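Local structure of alcohol oxidase (Myceliophthora thermophila, 6F74) at residues G290-L298 / A566-F576; Y551-Y560 / R579-F587. The protein is a VAO-type flavoprotein that binds FAD and probably acts as an oxygen-dependent oxidase. All blocks are in the same frame, centred on the assembly; numbering follows the deposited sequence.

Interaction 1 of 2, residues G290-L298 / A566-F576. With FAD (flavin-adenine dinucleotide), chain I.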
loop_
_atom_site.group_PDB
_atom_site.type_symbol
_atom_site.label_atom_id
_atom_site.label_comp_id
_atom_site.label_asym_id
_atom_site.label_seq_id
_atom_site.Cartn_x
_atom_site.Cartn_y
_atom_site.Cartn_z
ATOM N N GLY A 290 2.560 12.996 0.552
ATOM C CA GLY A 290 4.014 13.044 0.446
ATOM C C GLY A 290 4.751 11.900 1.079
ATOM O O GLY A 290 5.948 11.993 1.279
ATOM N N GLY A 291 4.037 10.826 1.405
ATOM C CA GLY A 291 4.640 9.648 1.952
ATOM C C GLY A 291 4.917 9.700 3.429
ATOM O O GLY A 291 4.435 10.580 4.116
ATOM N N PRO A 292 5.671 8.710 3.938
ATOM C CA PRO A 292 6.090 8.675 5.332
ATOM C C PRO A 292 7.350 9.456 5.583
ATOM O O PRO A 292 8.046 9.842 4.642
ATOM C CB PRO A 292 6.324 7.186 5.598
ATOM C CG PRO A 292 6.238 6.493 4.251
ATOM C CD PRO A 292 6.173 7.539 3.210
ATOM N N GLY A 293 7.625 9.678 6.861
ATOM C CA GLY A 293 8.944 10.145 7.321
ATOM C C GLY A 293 9.042 11.586 7.751
ATOM O O GLY A 293 10.146 12.133 7.786
ATOM N N TYR A 294 7.899 12.217 8.027
ATOM C CA TYR A 294 7.866 13.619 8.469
ATOM C C TYR A 294 7.801 13.727 9.987
ATOM O O TYR A 294 8.244 14.714 10.562
ATOM C CB TYR A 294 6.725 14.386 7.810
ATOM C CG TYR A 294 6.794 14.358 6.308
ATOM C CD1 TYR A 294 7.585 15.267 5.610
ATOM C CD2 TYR A 294 6.092 13.402 5.579
ATOM C CE1 TYR A 294 7.660 15.239 4.237
ATOM C CE2 TYR A 294 6.169 13.359 4.198
ATOM C CZ TYR A 294 6.934 14.284 3.526
ATOM O OH TYR A 294 6.987 14.258 2.153
ATOM N N GLY A 295 7.327 12.658 10.624
ATOM C CA GLY A 295 7.096 12.620 12.072
ATOM C C GLY A 295 6.383 11.323 12.354
ATOM O O GLY A 295 5.995 10.628 11.404
ATOM N N ILE A 296 6.236 10.970 13.632
ATOM C CA ILE A 296 5.517 9.756 14.027
ATOM C C ILE A 296 4.043 10.101 14.226
ATOM O O ILE A 296 3.694 10.838 15.153
ATOM C CB ILE A 296 6.064 9.151 15.341
ATOM C CG1 ILE A 296 7.562 8.885 15.252
ATOM C CG2 ILE A 296 5.346 7.840 15.671
ATOM C CD1 ILE A 296 8.239 8.880 16.606
ATOM N N VAL A 297 3.182 9.535 13.372
ATOM C CA VAL A 297 1.760 9.836 13.418
ATOM C C VAL A 297 1.112 9.048 14.567
ATOM O O VAL A 297 1.059 7.810 14.556
ATOM C CB VAL A 297 1.057 9.578 12.084
ATOM C CG1 VAL A 297 -0.405 9.999 12.169
ATOM C CG2 VAL A 297 1.755 10.326 10.952
ATOM N N LEU A 298 0.647 9.797 15.569
ATOM C CA LEU A 298 0.029 9.221 16.759
ATOM C C LEU A 298 -1.457 9.016 16.587
ATOM O O LEU A 298 -2.032 8.078 17.149
ATOM C CB LEU A 298 0.259 10.131 17.974
ATOM C CG LEU A 298 1.705 10.528 18.275
ATOM C CD1 LEU A 298 1.760 11.429 19.470
ATOM C CD2 LEU A 298 2.608 9.311 18.358
ATOM N N ALA A 566 9.224 20.641 3.703
ATOM C CA ALA A 566 8.635 20.108 4.937
ATOM C C ALA A 566 9.527 19.018 5.597
ATOM O O ALA A 566 9.695 18.996 6.811
ATOM C CB ALA A 566 7.250 19.567 4.657
ATOM N N LYS A 567 10.088 18.138 4.780
ATOM C CA LYS A 567 11.007 17.127 5.250
ATOM C C LYS A 567 12.228 17.734 5.936
ATOM O O LYS A 567 12.599 17.303 7.017
ATOM C CB LYS A 567 11.458 16.222 4.102
ATOM C CG LYS A 567 12.488 15.177 4.475
ATOM C CD LYS A 567 12.005 14.220 5.578
ATOM C CE LYS A 567 13.063 13.150 5.842
ATOM N NZ LYS A 567 12.726 12.161 6.893
ATOM N N ARG A 568 12.835 18.714 5.288
ATOM C CA ARG A 568 14.019 19.355 5.818
ATOM C C ARG A 568 13.722 20.273 7.039
ATOM O O ARG A 568 14.554 20.358 7.961
ATOM C CB ARG A 568 14.748 20.106 4.703
ATOM C CG ARG A 568 15.441 19.170 3.713
ATOM C CD ARG A 568 15.831 19.851 2.396
ATOM N NE ARG A 568 16.715 18.991 1.589
ATOM C CZ ARG A 568 17.179 19.272 0.367
ATOM N NH1 ARG A 568 16.842 20.408 -0.238
ATOM N NH2 ARG A 568 18.010 18.412 -0.251
ATOM N N LYS A 569 12.544 20.908 7.061
ATOM C CA LYS A 569 12.102 21.703 8.221
ATOM C C LYS A 569 11.851 20.823 9.449
ATOM O O LYS A 569 12.417 21.066 10.502
ATOM C CB LYS A 569 10.821 22.486 7.878
ATOM C CG LYS A 569 10.234 23.318 9.017
ATOM C CD LYS A 569 8.999 24.071 8.574
ATOM C CE LYS A 569 8.269 24.722 9.745
ATOM N NZ LYS A 569 7.015 25.381 9.289
ATOM N N TYR A 570 11.022 19.796 9.302
ATOM C CA TYR A 570 10.519 19.018 10.430
ATOM C C TYR A 570 11.391 17.830 10.855
ATOM O O TYR A 570 11.310 17.390 12.004
ATOM C CB TYR A 570 9.095 18.534 10.131
ATOM C CG TYR A 570 8.096 19.664 10.129
ATOM C CD1 TYR A 570 7.621 20.182 11.341
ATOM C CD2 TYR A 570 7.634 20.221 8.941
ATOM C CE1 TYR A 570 6.700 21.219 11.375
ATOM C CE2 TYR A 570 6.709 21.264 8.964
ATOM C CZ TYR A 570 6.239 21.752 10.187
ATOM O OH TYR A 570 5.327 22.775 10.232
ATOM N N ASP A 571 12.185 17.301 9.919
ATOM C CA ASP A 571 13.154 16.272 10.224
ATOM C C ASP A 571 14.498 16.551 9.559
ATOM O O ASP A 571 14.881 15.843 8.640
ATOM C CB ASP A 571 12.603 14.915 9.795
ATOM C CG ASP A 571 13.431 13.748 10.307
ATOM O OD1 ASP A 571 14.249 13.918 11.228
ATOM O OD2 ASP A 571 13.245 12.653 9.767
ATOM N N PRO A 572 15.227 17.587 10.034
ATOM C CA PRO A 572 16.495 17.940 9.401
ATOM C C PRO A 572 17.574 16.843 9.426
ATOM O O PRO A 572 18.434 16.808 8.549
ATOM C CB PRO A 572 16.962 19.195 10.164
ATOM C CG PRO A 572 16.121 19.291 11.381
ATOM C CD PRO A 572 14.884 18.485 11.148
ATOM N N ASP A 573 17.541 15.989 10.439
ATOM C CA ASP A 573 18.561 14.933 10.615
ATOM C C ASP A 573 18.161 13.620 9.986
ATOM O O ASP A 573 18.963 12.684 9.933
ATOM C CB ASP A 573 18.895 14.732 12.098
ATOM C CG ASP A 573 19.487 15.954 12.725
ATOM O OD1 ASP A 573 20.148 16.689 11.991
ATOM O OD2 ASP A 573 19.273 16.210 13.934
ATOM N N ASN A 574 16.924 13.567 9.492
ATOM C CA ASN A 574 16.375 12.398 8.822
ATOM C C ASN A 574 16.367 11.195 9.756
ATOM O O ASN A 574 16.781 10.074 9.387
ATOM C CB ASN A 574 17.098 12.101 7.520
ATOM C CG ASN A 574 16.195 11.498 6.479
ATOM O OD1 ASN A 574 15.165 10.932 6.810
ATOM N ND2 ASN A 574 16.545 11.678 5.192
ATOM N N ILE A 575 15.866 11.448 10.963
ATOM C CA ILE A 575 15.673 10.423 11.945
ATOM C C ILE A 575 14.683 9.382 11.442
ATOM O O ILE A 575 14.777 8.212 11.833
ATOM C CB ILE A 575 15.217 11.030 13.316
ATOM C CG1 ILE A 575 16.237 12.055 13.837
ATOM C CG2 ILE A 575 14.986 9.952 14.368
ATOM C CD1 ILE A 575 17.679 11.575 13.878
ATOM N N PHE A 576 13.764 9.794 10.556
ATOM C CA PHE A 576 12.750 8.910 10.043
ATOM C C PHE A 576 12.993 8.448 8.622
ATOM O O PHE A 576 12.033 8.155 7.891
ATOM C CB PHE A 576 11.384 9.582 10.175
ATOM C CG PHE A 576 11.086 10.092 11.559
ATOM C CD1 PHE A 576 11.185 9.250 12.645
ATOM C CD2 PHE A 576 10.654 11.386 11.761
ATOM C CE1 PHE A 576 10.886 9.705 13.930
ATOM C CE2 PHE A 576 10.386 11.859 13.038
ATOM C CZ PHE A 576 10.485 11.007 14.127
HETATM P PA FAD I . 3.821 -0.343 7.549
HETATM O O1A FAD I . 4.752 -1.330 6.850
HETATM O O2A FAD I . 3.611 -0.549 9.016
HETATM O O5B FAD I . 4.387 1.105 7.273
HETATM C C5B FAD I . 4.419 1.592 5.960
HETATM C C4B FAD I . 5.264 2.853 5.923
HETATM O O4B FAD I . 4.597 3.817 6.720
HETATM C C3B FAD I . 6.652 2.744 6.502
HETATM O O3B FAD I . 7.467 3.718 5.839
HETATM C C2B FAD I . 6.500 3.192 7.935
HETATM O O2B FAD I . 7.643 3.849 8.494
HETATM C C1B FAD I . 5.398 4.211 7.825
HETATM N N9A FAD I . 4.517 4.342 8.990
HETATM C C8A FAD I . 3.622 3.444 9.424
HETATM N N7A FAD I . 2.956 3.910 10.498
HETATM C C5A FAD I . 3.429 5.128 10.741
HETATM C C6A FAD I . 3.125 6.155 11.738
HETATM N N6A FAD I . 2.164 5.874 12.647
HETATM N N1A FAD I . 3.839 7.311 11.686
HETATM C C2A FAD I . 4.792 7.515 10.741
HETATM N N3A FAD I . 5.105 6.612 9.775
HETATM C C4A FAD I . 4.450 5.423 9.741
HETATM N N1 FAD I . -3.232 -0.116 -0.252
HETATM C C2 FAD I . -4.316 0.434 -0.844
HETATM O O2 FAD I . -4.252 1.629 -1.230
HETATM N N3 FAD I . -5.467 -0.248 -1.008
HETATM C C4 FAD I . -5.606 -1.530 -0.627
HETATM O O4 FAD I . -6.667 -2.166 -0.797
HETATM C C4X FAD I . -4.461 -2.213 0.012
HETATM N N5 FAD I . -4.539 -3.500 0.406
HETATM C C5X FAD I . -3.474 -4.097 0.998
HETATM C C6 FAD I . -3.578 -5.423 1.418
HETATM C C7 FAD I . -2.528 -6.071 2.044
HETATM C C7M FAD I . -2.803 -7.509 2.409
HETATM C C8 FAD I . -1.256 -5.335 2.293
HETATM C C8M FAD I . -0.070 -5.957 3.017
HETATM C C9 FAD I . -1.139 -4.020 1.855
HETATM C C9A FAD I . -2.199 -3.350 1.220
HETATM N N10 FAD I . -2.127 -1.997 0.789
HETATM C C10 FAD I . -3.241 -1.409 0.176
HETATM C "C1'" FAD I . -0.886 -1.191 0.877
HETATM C "C2'" FAD I . -0.700 -0.232 2.006
HETATM O "O2'" FAD I . -1.394 0.965 1.661
HETATM C "C3'" FAD I . 0.790 0.099 2.148
HETATM O "O3'" FAD I . 1.592 -1.093 2.223
HETATM C "C4'" FAD I . 1.060 0.982 3.359
HETATM O "O4'" FAD I . 2.459 1.271 3.438
HETATM C "C5'" FAD I . 0.578 0.324 4.643
HETATM O "O5'" FAD I . 0.828 1.166 5.755
HETATM P P FAD I . 1.046 0.384 7.113
HETATM O O1P FAD I . -0.051 -0.626 7.303
HETATM O O2P FAD I . 1.293 1.423 8.156
HETATM O O3P FAD I . 2.408 -0.413 6.753
HETATM O O HOH W 1 9.915 15.242 12.596
#
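The ring of Phe576 lies against the backbone at Gly295, with CE2 3.5 Å from Gly295 CA, and the carbonyl carbon of Gly295 sits over one of its faces. With CG anti to the carbonyl carbon (chi1 -52°), the ring reaches on to Ile296, whose side chain crosses it at about a right angle and brings CG1 to 3.7 Å from Phe576 CE1. Beside this packing runs a buried polar cluster centred on Lys567. Its chain is extended except for a bend at chi2 (59°), and the ammonium donates to Gly293 O over 2.7 Å from NZ, in the carbonyl plane. The same NZ reaches Asn574 OD1 at 2.7 Å, from above the amide plane, and makes a salt bridge to Asp571 OD2 at 3.0 Å, on the anti side of the carboxylate and out of its plane. Asp571 OD2 turns its syn lone pair to Phe576 N while OD1 accepts from Ile575 N, so the carboxylate ties the residues just after the turn back to its first residue and should help to balance the buried charge. In this VAO-type fold the contact joins the C-terminal berberine-like region to the loop and strand that hold the adenine of FAD: Val297 N donates to FAD N1A at 2.9 Å and Val297 O accepts from FAD N6A, an edge-on grip. Pro292 CG touches the ribose hydroxyl O3B of FAD. Back in the loop, the Tyr294 ring presents its edge to the helix, CE1 lying 3.8 Å from Lys567 N, and its OH is anchored on Gly290 O, a bond that spans the loop. A water donates to both Tyr294 O and Tyr570 O, bridging the two backbones. The helix is also tied to helix 281-287, Tyr570 OH bonding to Asp282.

Interaction 2 of 2, residues Y551-Y560 / R579-F587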
loop_
_atom_site.group_PDB
_atom_site.type_symbol
_atom_site.label_atom_id
_atom_site.label_comp_id
_atom_site.label_asym_id
_atom_site.label_seq_id
_atom_site.Cartn_x
_atom_site.Cartn_y
_atom_site.Cartn_z
ATOM N N TYR A 551 11.754 7.404 -9.807
ATOM C CA TYR A 551 10.709 7.245 -8.778
ATOM C C TYR A 551 10.268 8.536 -8.144
ATOM O O TYR A 551 9.133 8.631 -7.756
ATOM C CB TYR A 551 11.102 6.266 -7.653
ATOM C CG TYR A 551 12.021 6.850 -6.597
ATOM C CD1 TYR A 551 11.511 7.582 -5.491
ATOM C CD2 TYR A 551 13.388 6.691 -6.688
ATOM C CE1 TYR A 551 12.368 8.139 -4.533
ATOM C CE2 TYR A 551 14.251 7.225 -5.723
ATOM C CZ TYR A 551 13.746 7.957 -4.668
ATOM O OH TYR A 551 14.606 8.512 -3.760
ATOM N N ILE A 552 11.154 9.526 -8.008
ATOM C CA ILE A 552 10.784 10.798 -7.348
ATOM C C ILE A 552 9.614 11.432 -8.116
ATOM O O ILE A 552 8.570 11.824 -7.543
ATOM C CB ILE A 552 12.006 11.767 -7.250
ATOM C CG1 ILE A 552 12.925 11.302 -6.133
ATOM C CG2 ILE A 552 11.558 13.221 -7.035
ATOM C CD1 ILE A 552 14.259 12.036 -5.949
ATOM N N ASP A 553 9.822 11.532 -9.412
ATOM C CA ASP A 553 8.816 12.035 -10.361
ATOM C C ASP A 553 7.525 11.234 -10.316
ATOM O O ASP A 553 6.420 11.784 -10.168
ATOM C CB ASP A 553 9.388 11.953 -11.782
ATOM C CG ASP A 553 9.132 13.165 -12.573
ATOM O OD1 ASP A 553 7.961 13.477 -12.858
ATOM O OD2 ASP A 553 10.128 13.815 -12.925
ATOM N N ALA A 554 7.678 9.920 -10.430
ATOM C CA ALA A 554 6.551 8.982 -10.414
ATOM C C ALA A 554 5.729 9.129 -9.132
ATOM O O ALA A 554 4.521 9.307 -9.188
ATOM C CB ALA A 554 7.061 7.565 -10.544
ATOM N N PHE A 555 6.410 9.099 -8.004
ATOM C CA PHE A 555 5.760 8.998 -6.711
ATOM C C PHE A 555 5.144 10.318 -6.240
ATOM O O PHE A 555 4.029 10.342 -5.745
ATOM C CB PHE A 555 6.783 8.477 -5.668
ATOM C CG PHE A 555 7.061 6.986 -5.733
ATOM C CD1 PHE A 555 6.725 6.187 -6.848
ATOM C CD2 PHE A 555 7.687 6.360 -4.644
ATOM C CE1 PHE A 555 7.014 4.825 -6.858
ATOM C CE2 PHE A 555 7.961 5.004 -4.654
ATOM C CZ PHE A 555 7.630 4.232 -5.774
ATOM N N TYR A 556 5.882 11.408 -6.421
ATOM C CA TYR A 556 5.565 12.719 -5.838
ATOM C C TYR A 556 5.205 13.806 -6.854
ATOM O O TYR A 556 4.452 14.741 -6.535
ATOM C CB TYR A 556 6.755 13.179 -4.965
ATOM C CG TYR A 556 7.160 12.106 -3.987
ATOM C CD1 TYR A 556 6.312 11.713 -2.966
ATOM C CD2 TYR A 556 8.376 11.442 -4.107
ATOM C CE1 TYR A 556 6.683 10.701 -2.074
ATOM C CE2 TYR A 556 8.741 10.437 -3.223
ATOM C CZ TYR A 556 7.876 10.077 -2.206
ATOM O OH TYR A 556 8.230 9.082 -1.321
ATOM N N GLY A 557 5.734 13.681 -8.075
ATOM C CA GLY A 557 5.524 14.680 -9.105
ATOM C C GLY A 557 6.027 16.063 -8.722
ATOM O O GLY A 557 6.984 16.229 -7.964
ATOM N N LYS A 558 5.305 17.058 -9.211
ATOM C CA LYS A 558 5.642 18.461 -9.014
ATOM C C LYS A 558 5.458 18.950 -7.573
ATOM O O LYS A 558 5.963 20.005 -7.230
ATOM C CB LYS A 558 4.804 19.319 -9.971
ATOM C CG LYS A 558 5.045 18.978 -11.417
ATOM C CD LYS A 558 4.447 20.075 -12.293
ATOM C CE LYS A 558 4.308 19.607 -13.721
ATOM N NZ LYS A 558 4.106 20.789 -14.610
ATOM N N ASN A 559 4.778 18.178 -6.728
ATOM C CA ASN A 559 4.712 18.493 -5.290
ATOM C C ASN A 559 6.034 18.254 -4.554
ATOM O O ASN A 559 6.129 18.588 -3.383
ATOM C CB ASN A 559 3.631 17.653 -4.591
ATOM C CG ASN A 559 2.239 17.994 -5.048
ATOM O OD1 ASN A 559 2.036 19.011 -5.706
ATOM N ND2 ASN A 559 1.267 17.142 -4.702
ATOM N N TYR A 560 7.039 17.678 -5.218
ATOM C CA TYR A 560 8.190 17.153 -4.516
ATOM C C TYR A 560 8.976 18.225 -3.755
ATOM O O TYR A 560 9.307 18.016 -2.605
ATOM C CB TYR A 560 9.107 16.371 -5.465
ATOM C CG TYR A 560 10.211 15.715 -4.719
ATOM C CD1 TYR A 560 9.969 14.622 -3.911
ATOM C CD2 TYR A 560 11.500 16.236 -4.754
ATOM C CE1 TYR A 560 10.989 14.037 -3.164
ATOM C CE2 TYR A 560 12.526 15.658 -4.020
ATOM C CZ TYR A 560 12.257 14.563 -3.229
ATOM O OH TYR A 560 13.266 14.016 -2.491
ATOM N N ARG A 579 13.319 4.225 2.711
ATOM C CA ARG A 579 13.656 3.955 1.310
ATOM C C ARG A 579 12.610 4.567 0.352
ATOM O O ARG A 579 11.444 4.308 0.518
ATOM C CB ARG A 579 13.674 2.422 1.149
ATOM C CG ARG A 579 14.332 2.005 -0.106
ATOM C CD ARG A 579 14.402 0.500 -0.265
ATOM N NE ARG A 579 14.599 0.303 -1.702
ATOM C CZ ARG A 579 13.624 0.191 -2.606
ATOM N NH1 ARG A 579 12.315 0.160 -2.265
ATOM N NH2 ARG A 579 13.968 0.081 -3.870
ATOM N N THR A 580 13.052 5.368 -0.620
ATOM C CA THR A 580 12.181 6.100 -1.561
ATOM C C THR A 580 11.374 7.244 -0.940
ATOM O O THR A 580 10.712 7.978 -1.683
ATOM C CB THR A 580 11.145 5.223 -2.348
ATOM O OG1 THR A 580 10.048 4.825 -1.511
ATOM C CG2 THR A 580 11.785 4.018 -3.017
ATOM N N CYS A 581 11.405 7.410 0.381
ATOM C CA CYS A 581 10.641 8.469 1.033
ATOM C C CYS A 581 11.261 9.801 0.649
ATOM O O CYS A 581 12.393 9.863 0.120
ATOM C CB CYS A 581 10.579 8.278 2.562
ATOM S SG CYS A 581 9.794 6.720 3.033
ATOM N N VAL A 582 10.493 10.865 0.846
ATOM C CA VAL A 582 10.952 12.188 0.437
ATOM C C VAL A 582 12.269 12.484 1.176
ATOM O O VAL A 582 12.358 12.298 2.416
ATOM C CB VAL A 582 9.880 13.247 0.744
ATOM C CG1 VAL A 582 10.449 14.646 0.648
ATOM C CG2 VAL A 582 8.698 13.071 -0.214
ATOM N N GLY A 583 13.275 12.915 0.410
ATOM C CA GLY A 583 14.590 13.223 0.976
ATOM C C GLY A 583 15.575 12.083 1.078
ATOM O O GLY A 583 16.709 12.323 1.456
ATOM N N ALA A 584 15.158 10.865 0.715
ATOM C CA ALA A 584 15.984 9.670 0.888
ATOM C C ALA A 584 17.243 9.670 0.037
ATOM O O ALA A 584 18.214 9.004 0.375
ATOM C CB ALA A 584 15.152 8.413 0.604
ATOM N N GLU A 585 17.229 10.436 -1.049
ATOM C CA GLU A 585 18.394 10.600 -1.913
ATOM C C GLU A 585 19.590 11.289 -1.260
ATOM O O GLU A 585 20.690 11.287 -1.836
ATOM C CB GLU A 585 18.007 11.362 -3.198
ATOM C CG GLU A 585 17.624 12.835 -3.015
ATOM C CD GLU A 585 16.157 13.081 -2.711
ATOM O OE1 GLU A 585 15.409 12.165 -2.203
ATOM O OE2 GLU A 585 15.756 14.237 -2.989
ATOM N N ASP A 586 19.397 11.923 -0.098
ATOM C CA ASP A 586 20.517 12.485 0.635
ATOM C C ASP A 586 21.270 11.459 1.459
ATOM O O ASP A 586 22.310 11.801 2.068
ATOM C CB ASP A 586 20.061 13.658 1.514
ATOM C CG ASP A 586 19.745 14.880 0.701
ATOM O OD1 ASP A 586 20.182 14.942 -0.475
ATOM O OD2 ASP A 586 19.020 15.757 1.205
ATOM N N PHE A 587 20.774 10.222 1.481
ATOM C CA PHE A 587 21.412 9.099 2.156
ATOM C C PHE A 587 21.697 7.931 1.206
ATOM O O PHE A 587 21.137 7.846 0.102
ATOM C CB PHE A 587 20.520 8.612 3.276
ATOM C CG PHE A 587 20.580 9.448 4.515
ATOM C CD1 PHE A 587 20.046 10.692 4.569
ATOM C CD2 PHE A 587 21.172 8.940 5.671
ATOM C CE1 PHE A 587 20.108 11.433 5.742
ATOM C CE2 PHE A 587 21.222 9.655 6.837
ATOM C CZ PHE A 587 20.708 10.886 6.875
HETATM O O HOH W 2 7.825 6.446 -0.434
#
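Tyr560 OH makes the shortest hydrogen bond across the two segments, donating to the syn lone pair of Glu585 OE2 at 2.5 Å. The same phenol oxygen accepts from Gly583 N at 3.1 Å, a fairly straight bond of 156°, so one phenol links the backbone of the turn to the carboxylate just beyond it. Glu585 reaches back to the ring because its CG lies between the backbone N and the carbonyl carbon (chi1 68°) and the chain bends again at chi2; the two side chains approach from opposite directions. A second phenol, Tyr556, donates from OH to Thr580 O at 2.7 Å, tilted from the carbonyl plane. A water donates to Tyr556 OH and to Thr580 OG1, and the threonine hydroxyl in turn donates to Arg579 O, continuing the chain of bonds into the loop. Around these bonds, aliphatic groups pack on the tyrosine and phenylalanine rings. Val582 CG2 sits over a face of the Tyr556 ring in a CH-pi contact, 3.7 Å from the centroid, while Phe555 CB covers the opposite face. Both methyls of Val582 also reach Tyr560 CE1, wedging the valine between two rings. Tyr551 approaches Thr580 obliquely, its CE1 3.3 Å from Thr580 O and one face met by Thr580 CG2; Phe555 turns its edge to Thr580 OG1. Ile552 CG2 covers the centre of a Tyr560 ring face, and its CD1 touches the Glu585 carboxylate. Cys581, disulfide-bonded to Cys578, leads into a type II beta turn from Cys581 to Ala584, with Gly583 at positive phi. Helix 551-556 and this turn thus bring two parts of the C-terminal, berberine-like region together, which in this VAO-type oxidase folds back beside the FAD-binding site.

In the fold
Interactions 1 and 2 are neighbours, their centres about 13 Å apart, and their segments alternate along the chain: helix 551-556 is followed by helix 560-570 of interaction 1, and the chain then returns through 579-587. Val582 packs against both contacts. Its CG2 lies 3.2 Å from Tyr294 OH and 3.3 Å from Gly290 O, while Lys567 CG packs at 3.5 Å from Val582 O. Arg568 NH2 and Asp586 OD2 add a salt bridge of 3.2 Å. Interaction 1 holds the adenine directly through Val297, whereas interaction 2 lies next to the cofactor, the side chain of Cys581 about 5 Å from FAD and that of Thr580 about 4 Å from the side chain of Arg164, an FAD-binding residue.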